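Local coordinates for proton-dependent oligopeptide transporter family protein (Xanthomonas campestris, PDB 6EI3) that probably carries small peptides across the membrane together with protons, as a member of the POT family within the major facilitator superfamily, at residues Phe306-Lys309 and Ala310-Val314. Residues are numbered along the deposited sequence; the frame is centred on the assembly and turned at random.
Sequences FDQK and ASTWV
Q308 and T312 meet through matched first torsions: CG of Q308 (chi1 -75°) and OG1 of T312 each stand anti to their own carbonyl carbon, and with the turn of the backbone between them the two side chains lie side by side, pointing the same way. Since the Q308 chain stays extended beyond CG, its amide comes level with the T312 hydroxyl, and OG1 donates to OE1 over 2.7 Å. The donor lies in the carbonyl plane, on a lone pair, with a C=O...donor angle of 131°. The other end of the amide is held too, NE2 donating to S304 O, which fixes its rotation.

The backbone carbonyl of Q308 takes two bonds at the turn joining helix 281-306 to helix 312-317 of this MFS-fold transporter. W313 N reaches Q308 O at 3.1 Å, nearly straight (174° at the hydrogen), whereas S311 N, also 3.1 Å from Q308 O, approaches from above the carbonyl plane. S311 occupies the N-cap position without a capping bond; its OG is hydrogen-bonded to H52 on helix 40-60.

One face of the W313 indole covers K309 CA, 3.6 Å above the ring plane and offset toward the rim, and W313 CE3 lies 3.9 Å from K309 CB. Y403 of helix 400-424 meets the same indole edge-to-face, while V314 CG2 packs against K309 O at 3.5 Å.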
ATOM      1  N   PHE A 306      -2.767   5.373   7.266  1.00 25.38           N
ATOM      2  CA  PHE A 306      -2.790   6.087   5.999  1.00 23.71           C
ATOM      3  C   PHE A 306      -3.972   5.698   5.097  1.00 27.34           C
ATOM      4  O   PHE A 306      -4.647   6.588   4.588  1.00 26.03           O
ATOM      5  CB  PHE A 306      -1.430   5.919   5.277  1.00 24.24           C
ATOM      6  CG  PHE A 306      -1.333   6.678   3.977  1.00 25.20           C
ATOM      7  CD1 PHE A 306      -1.249   8.063   3.967  1.00 26.90           C
ATOM      8  CD2 PHE A 306      -1.317   6.002   2.758  1.00 27.48           C
ATOM      9  CE1 PHE A 306      -1.184   8.764   2.758  1.00 28.14           C
ATOM     10  CE2 PHE A 306      -1.253   6.704   1.554  1.00 29.71           C
ATOM     11  CZ  PHE A 306      -1.181   8.080   1.562  1.00 26.57           C
ATOM     12  N   ASP A 307      -4.214   4.387   4.887  1.00 25.03           N
ATOM     13  CA  ASP A 307      -5.271   3.906   3.977  1.00 24.43           C
ATOM     14  C   ASP A 307      -6.713   4.157   4.484  1.00 27.10           C
ATOM     15  O   ASP A 307      -7.650   4.153   3.686  1.00 25.97           O
ATOM     16  CB  ASP A 307      -5.039   2.434   3.586  1.00 26.33           C
ATOM     17  CG  ASP A 307      -3.970   2.327   2.486  1.00 44.73           C
ATOM     18  OD1 ASP A 307      -3.966   3.188   1.570  1.00 45.99           O
ATOM     19  OD2 ASP A 307      -3.133   1.396   2.552  1.00 47.46           O
ATOM     20  N   GLN A 308      -6.873   4.464   5.775  1.00 22.72           N
ATOM     21  CA  GLN A 308      -8.178   4.778   6.364  1.00 21.50           C
ATOM     22  C   GLN A 308      -8.697   6.190   6.004  1.00 24.02           C
ATOM     23  O   GLN A 308      -9.836   6.511   6.319  1.00 22.82           O
ATOM     24  CB  GLN A 308      -8.155   4.553   7.870  1.00 22.27           C
ATOM     25  CG  GLN A 308      -8.198   3.089   8.265  1.00 22.40           C
ATOM     26  CD  GLN A 308      -8.295   2.979   9.761  1.00 31.47           C
ATOM     27  OE1 GLN A 308      -9.378   3.129  10.352  1.00 25.40           O
ATOM     28  NE2 GLN A 308      -7.153   2.821  10.413  1.00 21.49           N
ATOM     29  N   LYS A 309      -7.917   7.003   5.283  1.00 21.46           N
ATOM     30  CA  LYS A 309      -8.437   8.303   4.830  1.00 21.47           C
ATOM     31  C   LYS A 309      -9.577   8.112   3.785  1.00 26.85           C
ATOM     32  O   LYS A 309     -10.446   8.987   3.625  1.00 26.15           O
ATOM     33  CB  LYS A 309      -7.319   9.232   4.324  1.00 21.85           C
ATOM     34  CG  LYS A 309      -6.592   8.742   3.104  1.00 34.59           C
ATOM     35  CD  LYS A 309      -5.254   9.462   2.927  1.00 38.11           C
ATOM     36  CE  LYS A 309      -4.671   9.175   1.567  1.00 34.64           C
ATOM     37  NZ  LYS A 309      -4.468   7.721   1.341  1.00 38.18           N
ATOM     38  N   ALA A 310      -9.592   6.933   3.132  1.00 21.67           N
ATOM     39  CA  ALA A 310     -10.598   6.608   2.129  1.00 23.50           C
ATOM     40  C   ALA A 310     -11.778   5.842   2.756  1.00 26.23           C
ATOM     41  O   ALA A 310     -12.724   5.508   2.063  1.00 25.32           O
ATOM     42  CB  ALA A 310      -9.959   5.800   0.983  1.00 23.78           C
ATOM     43  N   SER A 311     -11.725   5.569   4.064  1.00 23.03           N
ATOM     44  CA  SER A 311     -12.787   4.810   4.691  1.00 23.96           C
ATOM     45  C   SER A 311     -13.277   5.507   5.964  1.00 26.16           C
ATOM     46  O   SER A 311     -14.222   6.288   5.896  1.00 23.60           O
ATOM     47  CB  SER A 311     -12.342   3.367   4.923  1.00 25.39           C
ATOM     48  OG  SER A 311     -11.275   3.272   5.854  1.00 25.08           O
ATOM     49  N   THR A 312     -12.587   5.296   7.092  1.00 23.35           N
ATOM     50  CA  THR A 312     -12.890   5.917   8.372  1.00 24.71           C
ATOM     51  C   THR A 312     -13.031   7.464   8.266  1.00 28.02           C
ATOM     52  O   THR A 312     -13.969   8.021   8.827  1.00 27.36           O
ATOM     53  CB  THR A 312     -11.807   5.520   9.385  1.00 30.31           C
ATOM     54  OG1 THR A 312     -11.744   4.086   9.495  1.00 24.12           O
ATOM     55  CG2 THR A 312     -12.034   6.148  10.747  1.00 26.30           C
ATOM     56  N   TRP A 313     -12.099   8.147   7.572  1.00 23.67           N
ATOM     57  CA  TRP A 313     -12.192   9.616   7.485  1.00 24.08           C
ATOM     58  C   TRP A 313     -13.357  10.074   6.620  1.00 26.13           C
ATOM     59  O   TRP A 313     -13.969  11.103   6.912  1.00 25.59           O
ATOM     60  CB  TRP A 313     -10.896  10.235   6.985  1.00 22.07           C
ATOM     61  CG  TRP A 313      -9.727  10.114   7.929  1.00 23.79           C
ATOM     62  CD1 TRP A 313      -9.581   9.244   8.971  1.00 26.88           C
ATOM     63  CD2 TRP A 313      -8.503  10.856   7.848  1.00 23.92           C
ATOM     64  NE1 TRP A 313      -8.362   9.442   9.584  1.00 27.70           N
ATOM     65  CE2 TRP A 313      -7.670  10.412   8.899  1.00 28.50           C
ATOM     66  CE3 TRP A 313      -8.055  11.901   7.024  1.00 25.41           C
ATOM     67  CZ2 TRP A 313      -6.401  10.955   9.129  1.00 27.82           C
ATOM     68  CZ3 TRP A 313      -6.803  12.454   7.257  1.00 27.77           C
ATOM     69  CH2 TRP A 313      -5.996  11.997   8.312  1.00 28.92           C
ATOM     70  N   VAL A 314     -13.662   9.325   5.558  1.00 22.21           N
ATOM     71  CA  VAL A 314     -14.815   9.657   4.695  1.00 22.44           C
ATOM     72  C   VAL A 314     -16.100   9.552   5.505  1.00 28.92           C
ATOM     73  O   VAL A 314     -16.942  10.458   5.446  1.00 30.00           O
ATOM     74  CB  VAL A 314     -14.870   8.816   3.385  1.00 24.84           C
ATOM     75  CG1 VAL A 314     -16.209   8.989   2.678  1.00 24.64           C
ATOM     76  CG2 VAL A 314     -13.719   9.181   2.447  1.00 23.41           C
TER